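Vv2_1132 (Vibrio vulnificus CMCP6, PDB 5Y9S) is a LysR-type transcriptional regulator that forms tetramers and probably binds DNA through a helix-turn-helix domain, under control of its periplasmic-binding-protein-like regulatory domain. Local coordinates at residues T100-L114 with E147-I159. Residues are numbered along the deposited sequence; the frame is centred on the assembly and turned at random.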
loop_
_atom_site.group_PDB
_atom_site.type_symbol
_atom_site.label_atom_id
_atom_site.label_comp_id
_atom_site.label_asym_id
_atom_site.label_seq_id
_atom_site.Cartn_x
_atom_site.Cartn_y
_atom_site.Cartn_z
ATOM N N THR D 100 27.384 -1.326 25.578
ATOM C CA THR D 100 27.291 -0.600 24.324
ATOM C C THR D 100 26.803 0.815 24.602
ATOM O O THR D 100 25.773 1.008 25.258
ATOM C CB THR D 100 26.344 -1.291 23.336
ATOM O OG1 THR D 100 26.839 -2.595 22.998
ATOM C CG2 THR D 100 26.217 -0.462 22.079
ATOM N N VAL D 101 27.549 1.794 24.104
ATOM C CA VAL D 101 27.156 3.192 24.145
ATOM C C VAL D 101 26.606 3.547 22.768
ATOM O O VAL D 101 27.302 3.385 21.755
ATOM C CB VAL D 101 28.339 4.094 24.533
ATOM C CG1 VAL D 101 27.875 5.527 24.756
ATOM C CG2 VAL D 101 29.027 3.559 25.785
ATOM N N ARG D 102 25.346 3.994 22.734
ATOM C CA ARG D 102 24.639 4.323 21.497
ATOM C C ARG D 102 24.802 5.814 21.233
ATOM O O ARG D 102 24.463 6.637 22.088
ATOM C CB ARG D 102 23.158 3.948 21.595
ATOM C CG ARG D 102 22.848 2.481 21.266
ATOM C CD ARG D 102 21.613 1.948 22.020
ATOM N NE ARG D 102 21.453 2.539 23.354
ATOM C CZ ARG D 102 20.307 2.561 24.035
ATOM N NH1 ARG D 102 20.259 3.115 25.238
ATOM N NH2 ARG D 102 19.199 2.037 23.509
ATOM N N ILE D 103 25.340 6.161 20.066
ATOM C CA ILE D 103 25.692 7.538 19.746
ATOM C C ILE D 103 25.037 7.904 18.425
ATOM O O ILE D 103 25.111 7.137 17.460
ATOM C CB ILE D 103 27.218 7.728 19.676
ATOM C CG1 ILE D 103 27.845 7.459 21.055
ATOM C CG2 ILE D 103 27.535 9.111 19.192
ATOM C CD1 ILE D 103 29.339 7.229 21.043
ATOM N N VAL D 104 24.368 9.052 18.394
ATOM C CA VAL D 104 23.746 9.592 17.192
ATOM C C VAL D 104 24.351 10.966 16.931
ATOM O O VAL D 104 24.675 11.695 17.876
ATOM C CB VAL D 104 22.210 9.690 17.341
ATOM C CG1 VAL D 104 21.844 10.604 18.496
ATOM C CG2 VAL D 104 21.576 10.215 16.080
ATOM N N CYS D 105 24.516 11.312 15.657
ATOM C CA CYS D 105 25.062 12.607 15.263
ATOM C C CYS D 105 24.910 12.767 13.760
ATOM O O CYS D 105 24.467 11.858 13.052
ATOM C CB CYS D 105 26.532 12.749 15.637
ATOM S SG CYS D 105 27.546 11.435 14.913
ATOM N N LEU D 106 25.309 13.940 13.284
ATOM C CA LEU D 106 25.339 14.194 11.857
ATOM C C LEU D 106 26.477 13.409 11.220
ATOM O O LEU D 106 27.444 13.021 11.889
ATOM C CB LEU D 106 25.505 15.687 11.579
ATOM C CG LEU D 106 24.301 16.531 11.997
ATOM C CD1 LEU D 106 24.401 16.971 13.486
ATOM C CD2 LEU D 106 24.134 17.708 11.048
ATOM N N HIS D 107 26.355 13.198 9.903
ATOM C CA HIS D 107 27.337 12.410 9.161
ATOM C C HIS D 107 28.740 12.979 9.304
ATOM O O HIS D 107 29.705 12.225 9.492
ATOM C CB HIS D 107 26.965 12.355 7.681
ATOM C CG HIS D 107 25.909 11.348 7.360
ATOM N ND1 HIS D 107 24.604 11.479 7.781
ATOM C CD2 HIS D 107 25.967 10.191 6.660
ATOM C CE1 HIS D 107 23.899 10.448 7.347
ATOM N NE2 HIS D 107 24.704 9.652 6.663
ATOM N N THR D 108 28.877 14.305 9.196
ATOM C CA THR D 108 30.205 14.909 9.212
ATOM C C THR D 108 30.899 14.639 10.537
ATOM O O THR D 108 32.044 14.177 10.571
ATOM C CB THR D 108 30.108 16.414 8.950
ATOM O OG1 THR D 108 29.311 17.029 9.971
ATOM C CG2 THR D 108 29.450 16.673 7.606
ATOM N N LEU D 109 30.197 14.888 11.645
ATOM C CA LEU D 109 30.805 14.710 12.957
ATOM C C LEU D 109 31.230 13.271 13.174
ATOM O O LEU D 109 32.191 13.010 13.907
ATOM C CB LEU D 109 29.827 15.151 14.044
ATOM C CG LEU D 109 29.459 16.638 14.096
ATOM C CD1 LEU D 109 28.523 16.903 15.258
ATOM C CD2 LEU D 109 30.726 17.477 14.215
ATOM N N ALA D 110 30.551 12.327 12.519
ATOM C CA ALA D 110 30.829 10.914 12.746
ATOM C C ALA D 110 32.195 10.468 12.224
ATOM O O ALA D 110 32.672 9.407 12.642
ATOM C CB ALA D 110 29.727 10.063 12.112
ATOM N N VAL D 111 32.838 11.223 11.324
ATOM C CA VAL D 111 34.097 10.773 10.746
ATOM C C VAL D 111 35.297 11.577 11.238
ATOM O O VAL D 111 36.387 11.014 11.367
ATOM C CB VAL D 111 34.054 10.747 9.198
ATOM C CG1 VAL D 111 32.754 10.152 8.702
ATOM C CG2 VAL D 111 34.257 12.124 8.599
ATOM N N ASN D 112 35.133 12.860 11.545
ATOM C CA ASN D 112 36.268 13.697 11.912
ATOM C C ASN D 112 36.206 14.186 13.351
ATOM O O ASN D 112 37.169 14.808 13.822
ATOM C CB ASN D 112 36.368 14.891 10.957
ATOM C CG ASN D 112 35.008 15.363 10.492
ATOM O OD1 ASN D 112 34.144 15.694 11.313
ATOM N ND2 ASN D 112 34.795 15.374 9.169
ATOM N N LEU D 113 35.117 13.915 14.072
ATOM C CA LEU D 113 35.063 14.231 15.493
ATOM C C LEU D 113 35.094 12.976 16.354
ATOM O O LEU D 113 36.026 12.799 17.141
ATOM C CB LEU D 113 33.821 15.071 15.825
ATOM C CG LEU D 113 33.815 15.592 17.267
ATOM C CD1 LEU D 113 34.851 16.689 17.422
ATOM C CD2 LEU D 113 32.435 16.095 17.678
ATOM N N LEU D 114 34.110 12.085 16.210
ATOM C CA LEU D 114 34.021 10.949 17.127
ATOM C C LEU D 114 35.270 10.069 17.122
ATOM O O LEU D 114 35.816 9.811 18.209
ATOM C CB LEU D 114 32.738 10.160 16.824
ATOM C CG LEU D 114 31.489 11.004 17.096
ATOM C CD1 LEU D 114 30.237 10.185 16.969
ATOM C CD2 LEU D 114 31.563 11.647 18.480
ATOM N N GLU D 147 15.186 10.989 25.251
ATOM C CA GLU D 147 14.117 10.767 26.223
ATOM C C GLU D 147 13.682 9.304 26.242
ATOM O O GLU D 147 13.551 8.702 27.311
ATOM C CB GLU D 147 12.930 11.678 25.911
ATOM C CG GLU D 147 13.170 13.154 26.202
ATOM C CD GLU D 147 12.027 14.038 25.713
ATOM O OE1 GLU D 147 12.238 14.834 24.765
ATOM O OE2 GLU D 147 10.913 13.931 26.278
ATOM N N ASP D 148 13.483 8.704 25.065
ATOM C CA ASP D 148 13.086 7.297 24.977
ATOM C C ASP D 148 14.200 6.313 25.357
ATOM O O ASP D 148 13.957 5.101 25.315
ATOM C CB ASP D 148 12.598 6.976 23.560
ATOM C CG ASP D 148 11.454 7.883 23.104
ATOM O OD1 ASP D 148 10.958 8.688 23.915
ATOM O OD2 ASP D 148 11.053 7.802 21.926
ATOM N N HIS D 149 15.400 6.780 25.704
ATOM C CA HIS D 149 16.554 5.901 25.932
ATOM C C HIS D 149 16.817 4.956 24.754
ATOM O O HIS D 149 17.502 3.932 24.906
ATOM C CB HIS D 149 16.397 5.106 27.227
ATOM C CG HIS D 149 16.100 5.961 28.418
ATOM N ND1 HIS D 149 17.085 6.444 29.254
ATOM C CD2 HIS D 149 14.928 6.423 28.913
ATOM C CE1 HIS D 149 16.534 7.171 30.209
ATOM N NE2 HIS D 149 15.226 7.174 30.026
ATOM N N SER D 150 16.290 5.274 23.566
ATOM C CA SER D 150 16.644 4.502 22.381
ATOM C C SER D 150 18.048 4.823 21.891
ATOM O O SER D 150 18.586 4.079 21.062
ATOM C CB SER D 150 15.622 4.746 21.262
ATOM O OG SER D 150 15.623 6.093 20.823
ATOM N N THR D 151 18.641 5.915 22.375
ATOM C CA THR D 151 20.042 6.236 22.141
ATOM C C THR D 151 20.579 6.898 23.398
ATOM O O THR D 151 19.814 7.380 24.233
ATOM C CB THR D 151 20.246 7.152 20.923
ATOM O OG1 THR D 151 21.611 7.070 20.497
ATOM C CG2 THR D 151 19.926 8.591 21.270
ATOM N N ASP D 152 21.904 6.912 23.531
ATOM C CA ASP D 152 22.553 7.355 24.762
ATOM C C ASP D 152 23.173 8.740 24.678
ATOM O O ASP D 152 23.103 9.498 25.652
ATOM C CB ASP D 152 23.633 6.353 25.162
ATOM C CG ASP D 152 23.079 4.954 25.312
ATOM O OD1 ASP D 152 23.691 4.008 24.779
ATOM O OD2 ASP D 152 22.016 4.810 25.956
ATOM N N LEU D 153 23.805 9.085 23.557
ATOM C CA LEU D 153 24.461 10.378 23.418
ATOM C C LEU D 153 24.162 10.964 22.050
ATOM O O LEU D 153 23.987 10.243 21.066
ATOM C CB LEU D 153 25.977 10.299 23.607
ATOM C CG LEU D 153 26.480 9.737 24.938
ATOM C CD1 LEU D 153 27.936 9.320 24.814
ATOM C CD2 LEU D 153 26.304 10.766 26.035
ATOM N N LEU D 154 24.112 12.286 22.007
ATOM C CA LEU D 154 23.926 13.018 20.768
ATOM C C LEU D 154 25.007 14.086 20.693
ATOM O O LEU D 154 25.164 14.879 21.624
ATOM C CB LEU D 154 22.523 13.631 20.713
ATOM C CG LEU D 154 22.354 14.785 19.737
ATOM C CD1 LEU D 154 22.190 14.272 18.293
ATOM C CD2 LEU D 154 21.192 15.676 20.148
ATOM N N PHE D 155 25.778 14.080 19.616
ATOM C CA PHE D 155 26.756 15.131 19.350
ATOM C C PHE D 155 26.196 16.046 18.276
ATOM O O PHE D 155 25.646 15.564 17.281
ATOM C CB PHE D 155 28.083 14.533 18.901
ATOM C CG PHE D 155 28.808 13.830 19.986
ATOM C CD1 PHE D 155 28.497 12.518 20.301
ATOM C CD2 PHE D 155 29.794 14.477 20.707
ATOM C CE1 PHE D 155 29.158 11.861 21.318
ATOM C CE2 PHE D 155 30.462 13.830 21.727
ATOM C CZ PHE D 155 30.146 12.524 22.039
ATOM N N THR D 156 26.316 17.357 18.479
ATOM C CA THR D 156 25.715 18.296 17.536
ATOM C C THR D 156 26.363 19.666 17.676
ATOM O O THR D 156 26.986 19.982 18.692
ATOM C CB THR D 156 24.200 18.406 17.752
ATOM O OG1 THR D 156 23.597 19.110 16.657
ATOM C CG2 THR D 156 23.912 19.136 19.058
ATOM N N TYR D 157 26.221 20.466 16.625
ATOM C CA TYR D 157 26.555 21.886 16.668
ATOM C C TYR D 157 25.433 22.654 17.365
ATOM O O TYR D 157 24.257 22.281 17.277
ATOM C CB TYR D 157 26.762 22.442 15.253
ATOM C CG TYR D 157 27.909 21.843 14.443
ATOM C CD1 TYR D 157 29.231 22.068 14.806
ATOM C CD2 TYR D 157 27.664 21.067 13.310
ATOM C CE1 TYR D 157 30.281 21.535 14.085
ATOM C CE2 TYR D 157 28.711 20.523 12.570
ATOM C CZ TYR D 157 30.023 20.764 12.974
ATOM O OH TYR D 157 31.085 20.247 12.274
ATOM N N ASN D 158 25.803 23.734 18.059
ATOM C CA ASN D 158 24.857 24.442 18.925
ATOM C C ASN D 158 23.646 24.924 18.134
ATOM O O ASN D 158 23.729 25.202 16.940
ATOM C CB ASN D 158 25.530 25.632 19.602
ATOM C CG ASN D 158 26.006 26.664 18.603
ATOM O OD1 ASN D 158 25.200 27.307 17.930
ATOM N ND2 ASN D 158 27.324 26.818 18.487
ATOM N N ILE D 159 22.511 25.037 18.811
ATOM C CA ILE D 159 21.232 25.283 18.153
ATOM C C ILE D 159 20.754 26.684 18.514
ATOM O O ILE D 159 20.522 26.991 19.691
ATOM C CB ILE D 159 20.182 24.222 18.528
ATOM C CG1 ILE D 159 20.822 22.833 18.624
ATOM C CG2 ILE D 159 19.047 24.217 17.515
ATOM C CD1 ILE D 159 21.253 22.460 20.032
HETATM O O HOH W 1 31.737 19.182 10.044
#
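Parallel strands 100-105 and 153-157 are neighbours in the sheet of one alpha/beta subdomain of the regulatory domain, consistent with the periplasmic-binding-protein fold of LysR regulators. Val104 N donates to Leu153 O at 3.0 Å, and Phe155 N to Val104 O at 3.2 Å. Strand 129-134 pairs with the other edge of 100-105. Just before strand 153-157, Asp152 forms a side-on salt bridge with Arg102. Arg102 NE meets Asp152 OD1 at 3.0 Å, in the guanidinium plane but above the carboxylate plane. Arg102 NH1 meets Asp152 OD2 on its syn side but tilted from both planes, which stand 55° apart. Asp152 OD1 also accepts from Arg102 N at 2.6 Å, and Arg291 adds a second salt bridge to it. Arg102 O accepts from Leu153 N, nearly along the C=O axis, and from Asp152 N, above the carbonyl plane. Phe155 shares a sheet face with Ile103 and Leu153. Leu114 CD2 sits over the centre of the Phe155 ring, a CH-pi contact 3.6 Å from the centroid, and Leu113 CD2 approaches obliquely. Ile103 CG2 touches the ring edge at Phe155 CD1. The opposite face carries Val104 and Leu154, covered by helix 139-147. At the far end Leu109 CD2 packs against Tyr157 CZ at 3.6 Å, and a water lies 2.6 Å from Tyr157 OH, in the plane of the ring.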